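Local atomic coordinates of succinate-semialdehyde dehydrogenase (Synechococcus, PDB entry 3VZ3), a protein that binds NADP and 4-oxobutanoic acid (succinic semialdehyde) and probably oxidises this aldehyde to succinate. Residues L127-P132 and A154-A159; F135-V140 and A166-A171. The protein carries 1 engineered substitution. All blocks are in the same frame, centred on the assembly; numbering follows the deposited sequence.

Interaction 1. Residues L127-P132 and A154-A159. With NAP (NADP nicotinamide-adenine-dinucleotide phosphate), chain D.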
# COMPACT_ATOMS: atom_id res chain seq x y z
N LEU A 127 6.87 7.02 11.50
CA LEU A 127 6.60 5.66 11.02
C LEU A 127 6.80 4.68 12.16
O LEU A 127 7.79 4.77 12.89
CB LEU A 127 7.56 5.31 9.89
CG LEU A 127 7.69 6.30 8.74
CD1 LEU A 127 8.71 5.76 7.74
CD2 LEU A 127 6.32 6.60 8.09
N LEU A 128 5.85 3.76 12.32
CA LEU A 128 6.03 2.64 13.25
C LEU A 128 6.60 1.44 12.49
O LEU A 128 6.07 1.05 11.45
CB LEU A 128 4.70 2.26 13.93
CG LEU A 128 4.62 0.89 14.61
CD1 LEU A 128 5.55 0.81 15.85
CD2 LEU A 128 3.17 0.57 14.99
N ALA A 129 7.67 0.86 13.03
CA ALA A 129 8.22 -0.41 12.51
C ALA A 129 8.13 -1.49 13.58
O ALA A 129 8.58 -1.29 14.72
CB ALA A 129 9.66 -0.23 12.08
N VAL A 130 7.56 -2.63 13.22
CA VAL A 130 7.48 -3.77 14.13
C VAL A 130 8.35 -4.85 13.51
O VAL A 130 8.15 -5.20 12.35
CB VAL A 130 6.02 -4.27 14.29
CG1 VAL A 130 5.96 -5.55 15.14
CG2 VAL A 130 5.14 -3.17 14.89
N MET A 131 9.34 -5.33 14.26
CA MET A 131 10.38 -6.17 13.66
C MET A 131 10.57 -7.48 14.42
O MET A 131 10.22 -7.58 15.59
CB MET A 131 11.71 -5.39 13.57
CG MET A 131 11.68 -4.21 12.57
SD MET A 131 11.62 -4.78 10.87
CE MET A 131 10.62 -3.50 10.08
N PRO A 132 11.08 -8.53 13.72
CA PRO A 132 11.24 -9.87 14.27
C PRO A 132 12.67 -10.15 14.76
O PRO A 132 13.61 -9.43 14.41
CB PRO A 132 10.93 -10.74 13.05
CG PRO A 132 11.63 -9.98 11.93
CD PRO A 132 11.46 -8.49 12.29
N ALA A 154 11.21 7.55 13.05
CA ALA A 154 10.74 6.18 13.23
C ALA A 154 10.71 5.81 14.69
O ALA A 154 11.57 6.23 15.47
CB ALA A 154 11.62 5.19 12.49
N VAL A 155 9.73 5.00 15.05
CA VAL A 155 9.71 4.34 16.34
C VAL A 155 9.70 2.83 16.07
O VAL A 155 8.97 2.36 15.19
CB VAL A 155 8.52 4.77 17.26
CG1 VAL A 155 8.71 6.22 17.75
CG2 VAL A 155 7.16 4.60 16.58
N LEU A 156 10.55 2.11 16.79
CA LEU A 156 10.75 0.69 16.57
C LEU A 156 10.20 -0.11 17.74
O LEU A 156 10.56 0.13 18.90
CB LEU A 156 12.25 0.39 16.40
CG LEU A 156 12.66 -1.08 16.47
CD1 LEU A 156 12.16 -1.91 15.25
CD2 LEU A 156 14.17 -1.22 16.65
N LYS A 157 9.30 -1.03 17.43
CA LYS A 157 8.94 -2.07 18.40
C LYS A 157 9.64 -3.33 17.89
O LYS A 157 9.20 -3.94 16.91
CB LYS A 157 7.41 -2.27 18.49
CG LYS A 157 6.95 -3.35 19.50
CD LYS A 157 6.79 -4.73 18.87
CE LYS A 157 6.26 -5.76 19.88
NZ LYS A 157 7.31 -6.17 20.85
N HIS A 158 10.72 -3.71 18.55
CA HIS A 158 11.41 -4.94 18.19
C HIS A 158 10.81 -6.14 18.93
O HIS A 158 10.02 -5.98 19.87
CB HIS A 158 12.90 -4.84 18.52
CG HIS A 158 13.79 -5.45 17.48
ND1 HIS A 158 13.43 -6.54 16.71
CD2 HIS A 158 15.04 -5.11 17.08
CE1 HIS A 158 14.42 -6.85 15.89
NE2 HIS A 158 15.41 -5.99 16.09
N ALA A 159 11.22 -7.34 18.52
CA ALA A 159 10.81 -8.56 19.23
C ALA A 159 11.28 -8.50 20.69
O ALA A 159 12.35 -7.96 21.00
CB ALA A 159 11.37 -9.80 18.50
PA NAP D . 6.21 -12.66 15.18
O1A NAP D . 5.71 -13.43 16.34
O2A NAP D . 5.17 -12.25 14.21
O5B NAP D . 7.01 -11.37 15.74
C5B NAP D . 7.40 -10.31 14.90
C4B NAP D . 7.15 -9.00 15.65
O4B NAP D . 5.74 -8.81 15.81
C3B NAP D . 7.72 -8.99 17.06
O3B NAP D . 8.17 -7.67 17.30
C2B NAP D . 6.54 -9.35 17.94
O2B NAP D . 6.62 -8.83 19.25
C1B NAP D . 5.42 -8.66 17.19
N9A NAP D . 4.05 -9.18 17.39
C8A NAP D . 3.62 -10.46 17.63
N7A NAP D . 2.26 -10.44 17.71
C5A NAP D . 1.83 -9.16 17.52
C6A NAP D . 0.57 -8.56 17.49
N6A NAP D . -0.53 -9.29 17.68
N1A NAP D . 0.47 -7.20 17.26
C2A NAP D . 1.60 -6.43 17.06
N3A NAP D . 2.85 -7.02 17.09
C4A NAP D . 2.96 -8.37 17.31
O3 NAP D . 7.33 -13.45 14.35
PN NAP D . 8.20 -14.77 14.67
O1N NAP D . 8.55 -14.77 16.11
O2N NAP D . 7.47 -15.94 14.12
O5D NAP D . 9.47 -14.41 13.75
C5D NAP D . 9.71 -15.14 12.56
C4D NAP D . 8.78 -14.74 11.42
O4D NAP D . 9.31 -13.62 10.75
C3D NAP D . 8.66 -15.82 10.35
O3D NAP D . 7.53 -16.63 10.54
C2D NAP D . 8.51 -15.05 9.07
O2D NAP D . 7.13 -15.05 8.81
C1D NAP D . 8.88 -13.62 9.40
N1N NAP D . 9.89 -12.96 8.55
C2N NAP D . 9.58 -12.42 7.32
C3N NAP D . 10.57 -11.80 6.55
C7N NAP D . 10.32 -11.11 5.24
O7N NAP D . 11.25 -10.13 4.80
N7N NAP D . 9.25 -11.42 4.50
C4N NAP D . 11.86 -11.71 7.07
C5N NAP D . 12.16 -12.23 8.32
C6N NAP D . 11.16 -12.85 9.06
P2B NAP D . 6.89 -9.77 20.54
O1X NAP D . 6.83 -8.87 21.75
O2X NAP D . 8.24 -10.43 20.40
O3X NAP D . 5.81 -10.84 20.56
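Val-130 and Lys-157 lie side by side on neighbouring parallel strands, whose N-to-C directions differ by 22°. Four backbone hydrogen bonds join the segments: Val-155 N to Leu-127 O, Ala-129 N to Val-155 O, Lys-157 N to Ala-129 O and, just past the first strand, Met-131 N to Lys-157 O. Lys-157 CB is 4.1 Å from Ala-129 O. CG is anti to the backbone N (chi1 -179°), and a bend at chi2 (-92°) lays Lys-157 CD 3.9 Å from Val-130 CG1. Lys-157 CE passes 3.2 Å from O2B of NADP. At the tip, Lys-157 NZ bonds the phosphate oxygen O1X of NADP at 2.9 Å and O2B weakly. Lys-157 NZ also donates to His-158 O at 2.9 Å and to Ile-188 O. Two protein carbonyls and the ribose phosphate thus grip the ammonium group. The ribose hydroxyl O3B of NADP donates to Met-131 O at 2.7 Å. On the sheet face shared by Ala-129 and Leu-156, the Leu-156 side chain meets that of Met-131 at about a right angle, Leu-156 CD1 lying 3.6 Å from Met-131 CG. Parallel strands joined through helix 138-149, with the nucleotide at their C-terminal ends, mark the Rossmann-like cofactor domain of aldehyde dehydrogenases.

Interaction 2. Residues F135-V140 and A166-A171. With SSN (4-oxobutanoic acid), chain C; NAP (NADP nicotinamide-adenine-dinucleotide phosphate), chain D.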
# COMPACT_ATOMS: atom_id res chain seq x y z
N PHE A 135 16.51 -11.69 12.07
CA PHE A 135 17.58 -10.84 11.54
C PHE A 135 17.45 -9.50 12.27
O PHE A 135 16.96 -8.53 11.70
CB PHE A 135 17.48 -10.68 10.02
CG PHE A 135 17.82 -11.93 9.27
CD1 PHE A 135 16.84 -12.87 8.99
CD2 PHE A 135 19.13 -12.18 8.88
CE1 PHE A 135 17.17 -14.06 8.31
CE2 PHE A 135 19.47 -13.35 8.21
CZ PHE A 135 18.49 -14.29 7.93
N PRO A 136 17.89 -9.48 13.53
CA PRO A 136 17.54 -8.35 14.41
C PRO A 136 18.21 -7.03 14.07
O PRO A 136 17.77 -5.99 14.57
CB PRO A 136 17.99 -8.82 15.80
CG PRO A 136 19.09 -9.79 15.53
CD PRO A 136 18.72 -10.48 14.23
N PHE A 137 19.27 -7.07 13.26
CA PHE A 137 19.89 -5.83 12.78
C PHE A 137 19.42 -5.53 11.36
O PHE A 137 18.92 -4.44 11.09
CB PHE A 137 21.43 -5.93 12.82
CG PHE A 137 22.05 -5.45 14.11
CD1 PHE A 137 21.74 -6.05 15.33
CD2 PHE A 137 23.04 -4.45 14.08
CE1 PHE A 137 22.34 -5.61 16.53
CE2 PHE A 137 23.66 -4.00 15.27
CZ PHE A 137 23.31 -4.58 16.50
N TRP A 138 19.57 -6.51 10.47
CA TRP A 138 19.27 -6.32 9.06
C TRP A 138 17.83 -5.86 8.82
O TRP A 138 17.62 -4.94 8.06
CB TRP A 138 19.62 -7.58 8.26
CG TRP A 138 19.02 -7.66 6.92
CD1 TRP A 138 18.09 -8.57 6.51
CD2 TRP A 138 19.31 -6.82 5.78
NE1 TRP A 138 17.77 -8.36 5.19
CE2 TRP A 138 18.50 -7.29 4.72
CE3 TRP A 138 20.16 -5.74 5.56
CZ2 TRP A 138 18.52 -6.71 3.44
CZ3 TRP A 138 20.18 -5.15 4.29
CH2 TRP A 138 19.37 -5.64 3.25
N GLN A 139 16.84 -6.50 9.46
CA GLN A 139 15.45 -6.10 9.22
C GLN A 139 15.22 -4.64 9.62
O GLN A 139 14.44 -3.92 8.99
CB GLN A 139 14.47 -6.95 10.02
CG GLN A 139 14.64 -8.42 9.85
CD GLN A 139 14.12 -8.96 8.56
OE1 GLN A 139 13.97 -8.25 7.55
NE2 GLN A 139 13.83 -10.25 8.56
N VAL A 140 15.90 -4.23 10.69
CA VAL A 140 15.74 -2.87 11.18
C VAL A 140 16.37 -1.88 10.19
O VAL A 140 15.73 -0.90 9.78
CB VAL A 140 16.31 -2.70 12.58
CG1 VAL A 140 16.15 -1.25 13.05
CG2 VAL A 140 15.63 -3.70 13.57
N ALA A 166 17.78 -4.22 19.87
CA ALA A 166 16.94 -3.04 19.67
C ALA A 166 17.60 -1.77 20.22
O ALA A 166 17.60 -0.72 19.58
CB ALA A 166 15.57 -3.27 20.31
N LEU A 167 18.18 -1.88 21.41
CA LEU A 167 18.83 -0.72 22.02
C LEU A 167 20.11 -0.36 21.26
O LEU A 167 20.44 0.82 21.09
CB LEU A 167 19.12 -0.96 23.49
CG LEU A 167 17.85 -1.06 24.35
CD1 LEU A 167 18.22 -1.57 25.72
CD2 LEU A 167 17.13 0.31 24.43
N ALA A 168 20.82 -1.38 20.79
CA ALA A 168 22.05 -1.17 20.04
C ALA A 168 21.80 -0.38 18.76
O ALA A 168 22.56 0.54 18.44
CB ALA A 168 22.73 -2.51 19.71
N VAL A 169 20.74 -0.75 18.03
CA VAL A 169 20.41 -0.03 16.80
C VAL A 169 20.14 1.46 17.05
O VAL A 169 20.68 2.32 16.36
CB VAL A 169 19.24 -0.69 16.04
CG1 VAL A 169 18.78 0.20 14.89
CG2 VAL A 169 19.68 -2.09 15.55
N GLU A 170 19.34 1.76 18.08
CA GLU A 170 19.09 3.13 18.48
C GLU A 170 20.40 3.85 18.82
O GLU A 170 20.61 5.00 18.41
CB GLU A 170 18.16 3.11 19.69
CG GLU A 170 17.82 4.47 20.24
CD GLU A 170 16.93 4.32 21.45
OE1 GLU A 170 17.31 3.60 22.41
OE2 GLU A 170 15.84 4.91 21.43
N ALA A 171 21.28 3.17 19.54
CA ALA A 171 22.56 3.76 19.98
C ALA A 171 23.49 4.06 18.81
O ALA A 171 24.17 5.09 18.81
CB ALA A 171 23.24 2.84 20.97
C1 SSN C . 16.32 -11.52 4.09
O1 SSN C . 17.38 -12.19 4.17
C2 SSN C . 15.00 -12.13 4.50
O2 SSN C . 16.27 -10.35 3.69
C3 SSN C . 15.10 -12.45 5.98
C4 SSN C . 14.71 -13.90 6.18
O4 SSN C . 13.90 -14.19 7.03
PA NAP D . 6.21 -12.66 15.18
O1A NAP D . 5.71 -13.43 16.34
O2A NAP D . 5.17 -12.25 14.21
O5B NAP D . 7.01 -11.37 15.74
C5B NAP D . 7.40 -10.31 14.90
C4B NAP D . 7.15 -9.00 15.65
O4B NAP D . 5.74 -8.81 15.81
C3B NAP D . 7.72 -8.99 17.06
O3B NAP D . 8.17 -7.67 17.30
C2B NAP D . 6.54 -9.35 17.94
O2B NAP D . 6.62 -8.83 19.25
C1B NAP D . 5.42 -8.66 17.19
N9A NAP D . 4.05 -9.18 17.39
C8A NAP D . 3.62 -10.46 17.63
N7A NAP D . 2.26 -10.44 17.71
C5A NAP D . 1.83 -9.16 17.52
C6A NAP D . 0.57 -8.56 17.49
N6A NAP D . -0.53 -9.29 17.68
N1A NAP D . 0.47 -7.20 17.26
C2A NAP D . 1.60 -6.43 17.06
N3A NAP D . 2.85 -7.02 17.09
C4A NAP D . 2.96 -8.37 17.31
O3 NAP D . 7.33 -13.45 14.35
PN NAP D . 8.20 -14.77 14.67
O1N NAP D . 8.55 -14.77 16.11
O2N NAP D . 7.47 -15.94 14.12
O5D NAP D . 9.47 -14.41 13.75
C5D NAP D . 9.71 -15.14 12.56
C4D NAP D . 8.78 -14.74 11.42
O4D NAP D . 9.31 -13.62 10.75
C3D NAP D . 8.66 -15.82 10.35
O3D NAP D . 7.53 -16.63 10.54
C2D NAP D . 8.51 -15.05 9.07
O2D NAP D . 7.13 -15.05 8.81
C1D NAP D . 8.88 -13.62 9.40
N1N NAP D . 9.89 -12.96 8.55
C2N NAP D . 9.58 -12.42 7.32
C3N NAP D . 10.57 -11.80 6.55
C7N NAP D . 10.32 -11.11 5.24
O7N NAP D . 11.25 -10.13 4.80
N7N NAP D . 9.25 -11.42 4.50
C4N NAP D . 11.86 -11.71 7.07
C5N NAP D . 12.16 -12.23 8.32
C6N NAP D . 11.16 -12.85 9.06
P2B NAP D . 6.89 -9.77 20.54
O1X NAP D . 6.83 -8.87 21.75
O2X NAP D . 8.24 -10.43 20.40
O3X NAP D . 5.81 -10.84 20.56
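The substrate pocket borders segment 135-140 on one flank, while on another Phe-137 and Val-140 pack against Ala-168 and Val-169 of helix 163-176. Val-169 CG2 sits over the centre of the Phe-137 ring, 4.2 Å from its centroid and 4° off the normal, a CH-pi contact. Phe-137 CZ reaches Ala-168 CB at 3.9 Å. Val-140 CG1 meets Val-169 CG1 at 3.5 Å; the two valines lie alongside and point opposite ways. No hydrogen bond joins the segments, so their packing is apolar. Glu-86 OE1 is hydrogen-bonded to Phe-137 N and Trp-138 N, and Phe-68 meets the Phe-137 ring.

Trp-138 CG is anti to its own N (chi1 163°), which places the indole edge beside the ligand carboxylate. Trp-138 NE1 donates to the carboxylate atom O2 of 4-oxobutanoic acid at 2.9 Å, with the acceptor in the ring plane and an N-H...O angle of 162°. Phe-135 CE1 lies 3.3 Å from the aldehyde carbon C4 of the ligand, and Phe-135 CD1 3.5 Å from its C3. With an alanine at Phe-135, the ring beside C3 and C4 is gone, and the aldehyde end would probably be freer to turn. Ser-422 OG, Ala-265 N and Asn-134 ND2 also bond the ligand. The turn and first residues leading into helix 138-149, lining the substrate site and packed on helix 163-176, form part of the aldehyde dehydrogenase active-site cleft.

From the N terminus, strand 116-130 comes first and ends in 127-132. The chain then passes 135-140, runs back through helix 138-149 and then along strand 153-157, parallel to the first strand, and enters helix 163-176. Interaction 1 closes a loop of 21 residues that holds 135-140. Interaction 2 closes a loop of 25 residues that holds 154-159. The segments therefore alternate and the two contacts cross. Interaction 1 pairs the strands of a beta-alpha-beta unit. Interaction 2 ties the turn and first part of its helix to helix 163-176. They meet directly: His-158 NE2 is 2.8 Å from Pro-136 O, a probable hydrogen bond, and His-158 CB packs on Ala-166 CB. Both border NADP.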